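Local coordinates for protein ATP-dependent DNA helicase uvsW (Enterobacteria phage T4, PDB 2OCA) that unwinds duplex DNA in the 3'-5' direction at the cost of ATP, driving branch migration of Holliday junctions in phage recombination and repair, at residues K159-V164 / P206-T211; I188-G193 / K200-A205; F354-H359 / L422-K427; Y376-V381 / V402-V407. The protein carries 1 engineered substitution. All coordinates share one frame; numbering follows the deposited sequence.

The four contacts fall into two pairs, one in each helicase domain, on opposite sides of the chain's centre; interactions 1 and 3 have centres about 50 Å apart. Interaction 1 is buried strand pairing of branched aliphatic residues in the N-terminal parallel sheet. Interaction 2, partly buried, joins edge strand 188-190, neighbour of 207-211, to the loop leading into 207-211, and there polar lysine ends and carbonyls join the hydrocarbon. In the C-terminal domain, interaction 4, also partly buried, pairs edge strand 374-377 with 400-404 through fewer backbone bonds than interaction 1. Interaction 3, mostly buried but with exposed residues, brings histidine rings and a lysine chain together at the sheet's end; His424 O and Tyr405 OH link it to interaction 4.

Interaction 1. Residues K159-V164 / P206-T211; sequences KILIIV and PVVVGT
Leu161 lays its CD1 methyl against Val208, 3.9 Å from Val208 CB, the two side chains crossing at a slant on one face of a parallel sheet. Its CG stands anti to the backbone N (chi1 176°), and the end of the chain thereby leans toward the neighbouring strand. On the other face Ile162 reaches back past its direct partner, Val209: its CD1 lies 4.1 Å from Val207 CG1, with CG1 anti to the carbonyl carbon (chi1 -58°). Valine and isoleucine suit such strands because beta-branched residues favour the extended backbone and pack both faces in turn. Gly210, beside Ile163, leaves its carbonyl to meet Ile163 CG2 at 3.8 Å.

The two strand segments run parallel, their axes 25° apart. Ile160 takes part twice, its N bonding to Pro206 O (2.7 Å) and its O receiving Val208 N (2.9 Å); Ile162 does the same with Val208 O (2.8 Å) and Gly210 N (3.1 Å). Val164 N to Gly210 O closes the ladder. Strand 226-232 flanks 159-164 on its other edge, while helices 141-155 and 167-179 cover the face bearing Ile160 and Ile162. At the start of the strand the amine of Lys159 is hydrogen-bonded to Gln225. With interior peptide groups paired and flanks largely hydrocarbon, the contact combines directional backbone bonding with nonpolar burial in the central sheet of the RecA-like ATP-binding domain.

Interaction 2. Residues I188-G193 / K200-A205; sequences IKKIGG and KYKNDA
At the edge of the N-terminal helicase sheet, the loop that leaves strand 188-190 folds back over it through a pair of lysines. Lys202 spans the gap: its NZ donates to Ile188 O at 2.9 Å, approaching tilted 32° from the carbonyl plane, while CD lies 3.5 Å from the same oxygen. Lysine suits this place because a long chain can bridge from the loop to the strand's carbonyl.

Lys189 answers from the strand. Its CG is anti to the backbone N (chi1 174°), and the extended chain passes Lys202 O and bends at its last torsion; CD comes within 3.2 Å of Lys202 O. Ala205 offers a small methyl to Lys189, CB to CB at 4.0 Å. The Lys189 amine bonds to Asp199 O. The amines of Lys190 and Lys202 are 3.9 Å apart, but each forms a salt bridge to a different carboxylate oxygen of Asp199, which probably offsets their repulsion; Lys202 also donates to His185 O. Lys202 centres an inverse gamma turn and begins a type I beta turn ending at Ala205. This helix-free connection returns the chain to enter 207-211 parallel to 188-190, at the edge of the parallel RecA-like sheet.

Interaction 3. Residues F354-H359 / L422-K427; sequences FKHVSH and LAHGVK
This is a CH-pi and ring-edge contact between the strand-to-helix junction after 349-354 and the loop after 417-422, at the C-terminal ends of two adjacent strands in the second helicase domain. Lys355 supplies the hydrocarbon: its CB sits over the face of the His424 ring, 3.9 Å from the centroid and 12° off the normal, and CD follows at 3.6 Å from His424 NE2. With CG anti to the backbone N (chi1 178°) and the rest extended, the lysine crosses the imidazole obliquely. Lysine fits because its aliphatic part can cover a ring while its amine continues to solvent; a water at the ring's edge lies 3.3 Å from His424 NE2, accepts from Lys427 NZ at 2.8 Å, and is held weakly by Lys355 NZ.

In a parallel RecA-like sheet such junctions lead from strands into helices, and here His356 is the N-cap of helix 357-368. Its ring and that of His424 lie at 68° to each other, with His356 ND1 4.1 Å from His424 CE1. From the helix's first turn, His359 points its CE1 edge-on at Ala423 O, 3.5 Å away, an oxygen that also accepts from Arg332. The Ala423 methyl packs against the same CE1, and Ile323 and Thr327 of helix 319-327 pack against His424.

Interaction 4. Residues Y376-V381 / V402-V407; sequences YVSGEV and VASYGV
Val377 holds CG1 anti to its own backbone nitrogen (chi1 178°), and Val407 sets its CG1 likewise (chi1 162°); the two CG1 methyls meet where the side chains cross at about a right angle. Val407 CG2 also reaches the backbone of Ser378, near its CA, and Val377 O. Valine serves at both places because its paired methyls pack beside a strand end without reaching far. Val377 CB meets Ala403 CB at 3.9 Å.

Strands 374-377 and 400-404 are consecutive parallel neighbours of a beta-alpha-beta unit, joined by helix 383-395, at the edge of the C-terminal RecA-like sheet. Of the two backbone bonds between the segments, the stronger is Val377 N to Val402 O, 2.7 Å, with the donor tilted 23° from the carbonyl plane; Ser404 N to Val377 O at 3.5 Å is weak. On the face opposite Val377, Tyr376 CD1 packs 4.3 Å from Val402 CG1, and Phe364 of helix 357-368 touches both residues. Ser404 is the N-cap of helix 405-410, where its hydroxyl, small and set close to the chain, takes a weak bond from Val407 N at 3.4 Å. Ser378 OG stands 3.6 Å from that Ser404 OG.

Interaction 1. Residues K159-V164 / P206-T211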
# COMPACT_ATOMS: atom_id res chain seq x y z
N LYS A 159 -10.74 -2.14 23.27
CA LYS A 159 -11.26 -2.74 22.06
C LYS A 159 -10.75 -1.93 20.87
O LYS A 159 -10.19 -0.84 21.03
CB LYS A 159 -12.79 -2.75 22.07
CG LYS A 159 -13.45 -3.72 23.06
CD LYS A 159 -14.95 -3.83 22.78
CE LYS A 159 -15.65 -4.84 23.67
NZ LYS A 159 -15.70 -4.40 25.08
N ILE A 160 -10.94 -2.47 19.67
CA ILE A 160 -10.51 -1.82 18.45
C ILE A 160 -11.76 -1.57 17.61
O ILE A 160 -12.54 -2.48 17.38
CB ILE A 160 -9.57 -2.74 17.67
CG1 ILE A 160 -8.36 -3.07 18.54
CG2 ILE A 160 -9.16 -2.10 16.36
CD1 ILE A 160 -8.00 -4.54 18.54
N LEU A 161 -11.94 -0.32 17.17
CA LEU A 161 -13.10 0.05 16.37
C LEU A 161 -12.69 0.36 14.93
O LEU A 161 -11.78 1.15 14.69
CB LEU A 161 -13.78 1.28 16.97
CG LEU A 161 -14.97 1.87 16.21
CD1 LEU A 161 -16.11 0.86 16.17
CD2 LEU A 161 -15.40 3.17 16.87
N ILE A 162 -13.36 -0.26 13.97
CA ILE A 162 -13.03 -0.03 12.58
C ILE A 162 -14.25 0.48 11.82
O ILE A 162 -15.32 -0.13 11.83
CB ILE A 162 -12.49 -1.34 11.93
CG1 ILE A 162 -11.27 -1.83 12.71
CG2 ILE A 162 -12.12 -1.09 10.47
CD1 ILE A 162 -10.63 -3.10 12.17
N ILE A 163 -14.08 1.62 11.15
CA ILE A 163 -15.17 2.21 10.40
C ILE A 163 -14.94 2.10 8.91
O ILE A 163 -13.89 2.49 8.41
CB ILE A 163 -15.37 3.68 10.76
CG1 ILE A 163 -15.60 3.82 12.27
CG2 ILE A 163 -16.55 4.25 9.99
CD1 ILE A 163 -15.64 5.26 12.74
N VAL A 164 -15.92 1.57 8.21
CA VAL A 164 -15.84 1.42 6.77
C VAL A 164 -17.02 2.15 6.12
O VAL A 164 -17.98 2.50 6.80
CB VAL A 164 -15.83 -0.07 6.37
CG1 VAL A 164 -14.58 -0.73 6.92
CG2 VAL A 164 -17.06 -0.76 6.91
N PRO A 206 -13.10 -8.15 20.88
CA PRO A 206 -12.15 -7.04 20.88
C PRO A 206 -12.21 -6.16 19.62
O PRO A 206 -11.65 -5.07 19.61
CB PRO A 206 -10.81 -7.75 21.04
CG PRO A 206 -11.02 -9.01 20.27
CD PRO A 206 -12.43 -9.43 20.64
N VAL A 207 -12.88 -6.62 18.58
CA VAL A 207 -12.99 -5.84 17.35
C VAL A 207 -14.43 -5.54 16.94
O VAL A 207 -15.26 -6.44 16.82
CB VAL A 207 -12.29 -6.56 16.16
CG1 VAL A 207 -12.36 -5.69 14.90
CG2 VAL A 207 -10.86 -6.88 16.51
N VAL A 208 -14.72 -4.26 16.73
CA VAL A 208 -16.05 -3.83 16.30
C VAL A 208 -15.95 -3.20 14.92
O VAL A 208 -15.13 -2.32 14.70
CB VAL A 208 -16.65 -2.81 17.27
CG1 VAL A 208 -18.07 -2.48 16.86
CG2 VAL A 208 -16.62 -3.37 18.69
N VAL A 209 -16.79 -3.66 13.99
CA VAL A 209 -16.78 -3.13 12.63
C VAL A 209 -18.15 -2.59 12.22
O VAL A 209 -19.17 -3.25 12.38
CB VAL A 209 -16.38 -4.23 11.62
CG1 VAL A 209 -16.27 -3.64 10.22
CG2 VAL A 209 -15.07 -4.83 12.02
N GLY A 210 -18.16 -1.37 11.68
CA GLY A 210 -19.41 -0.77 11.26
C GLY A 210 -19.22 0.43 10.35
O GLY A 210 -18.09 0.80 10.02
N THR A 211 -20.34 1.04 9.96
CA THR A 211 -20.32 2.21 9.09
C THR A 211 -20.49 3.47 9.91
O THR A 211 -20.91 3.42 11.06
CB THR A 211 -21.46 2.17 8.05
OG1 THR A 211 -22.72 2.17 8.73
CG2 THR A 211 -21.35 0.95 7.17

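Interaction 2. Residues I188-G193 / K200-A205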
# COMPACT_ATOMS: atom_id res chain seq x y z
N ILE A 188 -14.74 -10.71 16.05
CA ILE A 188 -15.16 -9.56 15.26
C ILE A 188 -16.66 -9.34 15.25
O ILE A 188 -17.40 -10.08 14.60
CB ILE A 188 -14.70 -9.71 13.82
CG1 ILE A 188 -13.19 -9.90 13.77
CG2 ILE A 188 -15.14 -8.50 13.01
CD1 ILE A 188 -12.67 -10.28 12.42
N LYS A 189 -17.11 -8.30 15.94
CA LYS A 189 -18.53 -7.97 16.00
C LYS A 189 -18.90 -6.93 14.95
O LYS A 189 -18.45 -5.78 15.00
CB LYS A 189 -18.88 -7.44 17.39
CG LYS A 189 -20.29 -6.94 17.54
CD LYS A 189 -20.54 -6.49 18.97
CE LYS A 189 -21.94 -5.89 19.16
NZ LYS A 189 -23.03 -6.89 19.05
N LYS A 190 -19.72 -7.35 14.00
CA LYS A 190 -20.19 -6.47 12.94
C LYS A 190 -21.47 -5.80 13.44
O LYS A 190 -22.33 -6.45 14.02
CB LYS A 190 -20.49 -7.27 11.67
CG LYS A 190 -19.27 -8.01 11.12
CD LYS A 190 -19.59 -8.77 9.83
CE LYS A 190 -20.62 -9.86 10.04
NZ LYS A 190 -20.27 -10.78 11.17
N ILE A 191 -21.59 -4.49 13.24
CA ILE A 191 -22.78 -3.77 13.69
C ILE A 191 -23.52 -3.11 12.52
O ILE A 191 -22.98 -2.96 11.42
CB ILE A 191 -22.41 -2.71 14.75
CG1 ILE A 191 -21.51 -1.62 14.15
CG2 ILE A 191 -21.68 -3.37 15.90
CD1 ILE A 191 -21.12 -0.53 15.16
N GLY A 192 -24.77 -2.73 12.75
CA GLY A 192 -25.53 -2.12 11.68
C GLY A 192 -25.93 -3.18 10.66
O GLY A 192 -25.91 -4.37 10.95
N GLY A 193 -26.28 -2.74 9.45
CA GLY A 193 -26.70 -3.66 8.41
C GLY A 193 -25.76 -4.80 8.08
O GLY A 193 -26.20 -5.81 7.52
N LYS A 200 -24.99 -10.51 17.77
CA LYS A 200 -25.59 -10.04 19.02
C LYS A 200 -25.03 -10.73 20.26
O LYS A 200 -25.21 -10.24 21.37
CB LYS A 200 -27.12 -10.22 18.99
CG LYS A 200 -27.60 -11.66 18.96
CD LYS A 200 -29.05 -11.74 19.42
CE LYS A 200 -29.67 -13.11 19.17
NZ LYS A 200 -29.94 -13.33 17.73
N TYR A 201 -24.36 -11.86 20.09
CA TYR A 201 -23.79 -12.56 21.23
C TYR A 201 -22.37 -12.07 21.51
O TYR A 201 -21.86 -12.23 22.62
CB TYR A 201 -23.74 -14.08 20.98
CG TYR A 201 -25.08 -14.73 20.76
CD1 TYR A 201 -26.01 -14.84 21.80
CD2 TYR A 201 -25.44 -15.21 19.51
CE1 TYR A 201 -27.25 -15.41 21.60
CE2 TYR A 201 -26.69 -15.78 19.29
CZ TYR A 201 -27.59 -15.88 20.33
OH TYR A 201 -28.84 -16.42 20.09
N LYS A 202 -21.75 -11.47 20.50
CA LYS A 202 -20.37 -11.00 20.61
C LYS A 202 -20.12 -9.69 21.37
O LYS A 202 -19.38 -8.84 20.89
CB LYS A 202 -19.76 -10.87 19.22
CG LYS A 202 -19.93 -12.08 18.33
CD LYS A 202 -19.19 -11.89 17.01
CE LYS A 202 -19.89 -12.58 15.87
NZ LYS A 202 -19.17 -12.38 14.59
N ASN A 203 -20.71 -9.55 22.55
CA ASN A 203 -20.52 -8.33 23.35
C ASN A 203 -19.10 -8.06 23.86
O ASN A 203 -18.73 -6.92 24.10
CB ASN A 203 -21.49 -8.35 24.53
CG ASN A 203 -22.93 -8.61 24.10
OD1 ASN A 203 -23.52 -7.81 23.36
ND2 ASN A 203 -23.49 -9.73 24.55
N ASP A 204 -18.29 -9.11 24.02
CA ASP A 204 -16.93 -8.94 24.52
C ASP A 204 -15.85 -8.97 23.43
O ASP A 204 -14.65 -8.86 23.74
CB ASP A 204 -16.62 -10.02 25.56
CG ASP A 204 -17.39 -9.83 26.87
OD1 ASP A 204 -18.62 -10.00 26.88
OD2 ASP A 204 -16.74 -9.50 27.88
N ALA A 205 -16.26 -9.11 22.18
CA ALA A 205 -15.34 -9.14 21.04
C ALA A 205 -14.41 -7.92 21.04
O ALA A 205 -14.86 -6.78 21.17
CB ALA A 205 -16.12 -9.20 19.73

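Interaction 3. Residues F354-H359 / L422-K427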
# COMPACT_ATOMS: atom_id res chain seq x y z
N PHE A 354 13.48 -10.34 -24.67
CA PHE A 354 14.00 -11.66 -24.97
C PHE A 354 15.43 -11.51 -25.48
O PHE A 354 15.85 -10.42 -25.89
CB PHE A 354 13.15 -12.37 -26.01
CG PHE A 354 13.25 -11.77 -27.37
CD1 PHE A 354 12.24 -10.95 -27.85
CD2 PHE A 354 14.35 -12.02 -28.18
CE1 PHE A 354 12.33 -10.37 -29.11
CE2 PHE A 354 14.46 -11.45 -29.45
CZ PHE A 354 13.44 -10.62 -29.92
N LYS A 355 16.18 -12.60 -25.44
CA LYS A 355 17.55 -12.59 -25.91
C LYS A 355 17.68 -13.29 -27.26
O LYS A 355 18.15 -12.70 -28.23
CB LYS A 355 18.45 -13.28 -24.87
CG LYS A 355 19.89 -13.37 -25.28
CD LYS A 355 20.68 -14.21 -24.29
CE LYS A 355 22.13 -14.35 -24.71
NZ LYS A 355 22.90 -15.22 -23.78
N HIS A 356 17.25 -14.55 -27.34
CA HIS A 356 17.34 -15.31 -28.59
C HIS A 356 16.09 -15.19 -29.46
O HIS A 356 14.97 -15.36 -28.99
CB HIS A 356 17.64 -16.78 -28.30
CG HIS A 356 18.95 -17.00 -27.59
ND1 HIS A 356 19.04 -17.15 -26.23
CD2 HIS A 356 20.21 -17.05 -28.07
CE1 HIS A 356 20.31 -17.29 -25.89
NE2 HIS A 356 21.04 -17.23 -26.99
N VAL A 357 16.32 -14.90 -30.75
CA VAL A 357 15.24 -14.72 -31.71
C VAL A 357 14.23 -15.85 -31.80
O VAL A 357 13.04 -15.61 -32.00
CB VAL A 357 15.82 -14.44 -33.10
CG1 VAL A 357 14.72 -14.43 -34.14
CG2 VAL A 357 16.52 -13.10 -33.07
N SER A 358 14.68 -17.09 -31.65
CA SER A 358 13.77 -18.23 -31.70
C SER A 358 12.78 -18.12 -30.55
O SER A 358 11.64 -18.55 -30.67
CB SER A 358 14.55 -19.53 -31.56
OG SER A 358 15.23 -19.57 -30.31
N HIS A 359 13.23 -17.54 -29.45
CA HIS A 359 12.41 -17.35 -28.25
C HIS A 359 11.43 -16.20 -28.49
O HIS A 359 10.22 -16.33 -28.27
CB HIS A 359 13.34 -17.01 -27.08
CG HIS A 359 12.67 -17.03 -25.74
ND1 HIS A 359 13.16 -16.32 -24.66
CD2 HIS A 359 11.59 -17.71 -25.29
CE1 HIS A 359 12.41 -16.56 -23.60
NE2 HIS A 359 11.45 -17.40 -23.95
N LEU A 422 10.76 -9.29 -18.29
CA LEU A 422 12.03 -9.95 -18.59
C LEU A 422 11.74 -11.42 -18.85
O LEU A 422 11.64 -12.21 -17.92
CB LEU A 422 12.99 -9.81 -17.42
CG LEU A 422 13.21 -8.40 -16.87
CD1 LEU A 422 14.26 -8.42 -15.77
CD2 LEU A 422 13.64 -7.48 -18.01
N ALA A 423 11.62 -11.79 -20.12
CA ALA A 423 11.32 -13.18 -20.48
C ALA A 423 12.58 -14.03 -20.42
O ALA A 423 12.51 -15.26 -20.40
CB ALA A 423 10.71 -13.24 -21.86
N HIS A 424 13.73 -13.38 -20.41
CA HIS A 424 14.99 -14.09 -20.33
C HIS A 424 15.69 -13.60 -19.06
O HIS A 424 16.42 -12.61 -19.08
CB HIS A 424 15.88 -13.80 -21.54
CG HIS A 424 17.04 -14.74 -21.67
ND1 HIS A 424 16.96 -15.95 -22.33
CD2 HIS A 424 18.30 -14.66 -21.19
CE1 HIS A 424 18.12 -16.57 -22.25
NE2 HIS A 424 18.95 -15.81 -21.56
N GLY A 425 15.42 -14.31 -17.97
CA GLY A 425 16.00 -13.96 -16.69
C GLY A 425 17.46 -13.57 -16.82
O GLY A 425 18.22 -14.19 -17.57
N VAL A 426 17.83 -12.52 -16.11
CA VAL A 426 19.19 -12.03 -16.11
C VAL A 426 20.04 -13.01 -15.30
O VAL A 426 19.69 -14.19 -15.17
CB VAL A 426 19.30 -10.63 -15.44
CG1 VAL A 426 19.96 -9.67 -16.39
CG2 VAL A 426 17.91 -10.12 -15.04
N LYS A 427 21.14 -12.53 -14.76
CA LYS A 427 22.00 -13.40 -13.98
C LYS A 427 21.78 -12.99 -12.53
O LYS A 427 20.64 -12.77 -12.12
CB LYS A 427 23.45 -13.19 -14.40
CG LYS A 427 23.67 -13.17 -15.92
CD LYS A 427 23.70 -14.57 -16.55
CE LYS A 427 23.93 -14.47 -18.07
NZ LYS A 427 24.22 -15.78 -18.74
O HOH W 1 22.05 -16.12 -20.52

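Interaction 4. Residues Y376-V381 / V402-V407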
# COMPACT_ATOMS: atom_id res chain seq x y z
N TYR A 376 6.84 -7.18 -33.26
CA TYR A 376 8.12 -7.83 -33.02
C TYR A 376 9.17 -6.79 -33.35
O TYR A 376 9.06 -6.10 -34.36
CB TYR A 376 8.29 -9.05 -33.93
CG TYR A 376 9.65 -9.70 -33.82
CD1 TYR A 376 9.98 -10.52 -32.75
CD2 TYR A 376 10.62 -9.49 -34.80
CE1 TYR A 376 11.23 -11.13 -32.66
CE2 TYR A 376 11.87 -10.08 -34.73
CZ TYR A 376 12.17 -10.90 -33.66
OH TYR A 376 13.41 -11.52 -33.61
N VAL A 377 10.19 -6.66 -32.51
CA VAL A 377 11.21 -5.66 -32.78
C VAL A 377 12.63 -6.12 -32.50
O VAL A 377 12.97 -6.50 -31.38
CB VAL A 377 10.94 -4.37 -31.98
CG1 VAL A 377 12.04 -3.36 -32.23
CG2 VAL A 377 9.60 -3.79 -32.37
N SER A 378 13.45 -6.06 -33.54
CA SER A 378 14.86 -6.41 -33.47
C SER A 378 15.44 -6.35 -34.88
O SER A 378 16.65 -6.21 -35.07
CB SER A 378 15.04 -7.82 -32.89
OG SER A 378 16.43 -8.09 -32.74
N GLY A 379 14.53 -6.46 -35.85
CA GLY A 379 14.91 -6.41 -37.25
C GLY A 379 14.59 -5.04 -37.82
O GLY A 379 14.10 -4.17 -37.07
N GLU A 380 14.83 -4.84 -39.12
CA GLU A 380 14.53 -3.57 -39.77
C GLU A 380 14.80 -2.45 -38.76
O GLU A 380 14.07 -1.47 -38.65
N VAL A 381 15.90 -2.68 -38.03
CA VAL A 381 16.43 -1.88 -36.95
C VAL A 381 15.96 -0.44 -36.72
O VAL A 381 15.85 -0.01 -35.56
CB VAL A 381 17.98 -1.89 -37.00
CG1 VAL A 381 18.54 -1.01 -35.88
CG2 VAL A 381 18.52 -3.32 -36.87
N VAL A 402 7.31 -6.91 -28.54
CA VAL A 402 8.30 -7.95 -28.24
C VAL A 402 9.65 -7.54 -28.81
O VAL A 402 9.86 -7.60 -30.02
CB VAL A 402 7.89 -9.27 -28.89
CG1 VAL A 402 8.90 -10.34 -28.55
CG2 VAL A 402 6.51 -9.66 -28.42
N ALA A 403 10.58 -7.14 -27.95
CA ALA A 403 11.89 -6.71 -28.43
C ALA A 403 13.04 -7.40 -27.73
O ALA A 403 12.83 -8.13 -26.76
CB ALA A 403 12.02 -5.21 -28.28
N SER A 404 14.25 -7.19 -28.23
CA SER A 404 15.43 -7.78 -27.63
C SER A 404 16.10 -6.72 -26.76
O SER A 404 15.87 -5.53 -26.96
CB SER A 404 16.40 -8.26 -28.71
OG SER A 404 17.07 -7.17 -29.31
N TYR A 405 16.92 -7.15 -25.80
CA TYR A 405 17.58 -6.21 -24.91
C TYR A 405 18.39 -5.21 -25.70
O TYR A 405 18.57 -4.06 -25.27
CB TYR A 405 18.49 -6.93 -23.91
CG TYR A 405 17.75 -7.80 -22.90
CD1 TYR A 405 17.68 -9.19 -23.06
CD2 TYR A 405 17.10 -7.23 -21.81
CE1 TYR A 405 16.98 -9.99 -22.16
CE2 TYR A 405 16.40 -8.03 -20.89
CZ TYR A 405 16.35 -9.40 -21.07
OH TYR A 405 15.66 -10.19 -20.17
N GLY A 406 18.87 -5.63 -26.87
CA GLY A 406 19.65 -4.75 -27.71
C GLY A 406 18.82 -3.57 -28.16
O GLY A 406 19.11 -2.42 -27.84
N VAL A 407 17.77 -3.87 -28.92
CA VAL A 407 16.87 -2.85 -29.44
C VAL A 407 16.57 -1.72 -28.45
O VAL A 407 16.95 -0.57 -28.66
CB VAL A 407 15.52 -3.48 -29.88
CG1 VAL A 407 14.45 -2.40 -30.01
CG2 VAL A 407 15.70 -4.20 -31.21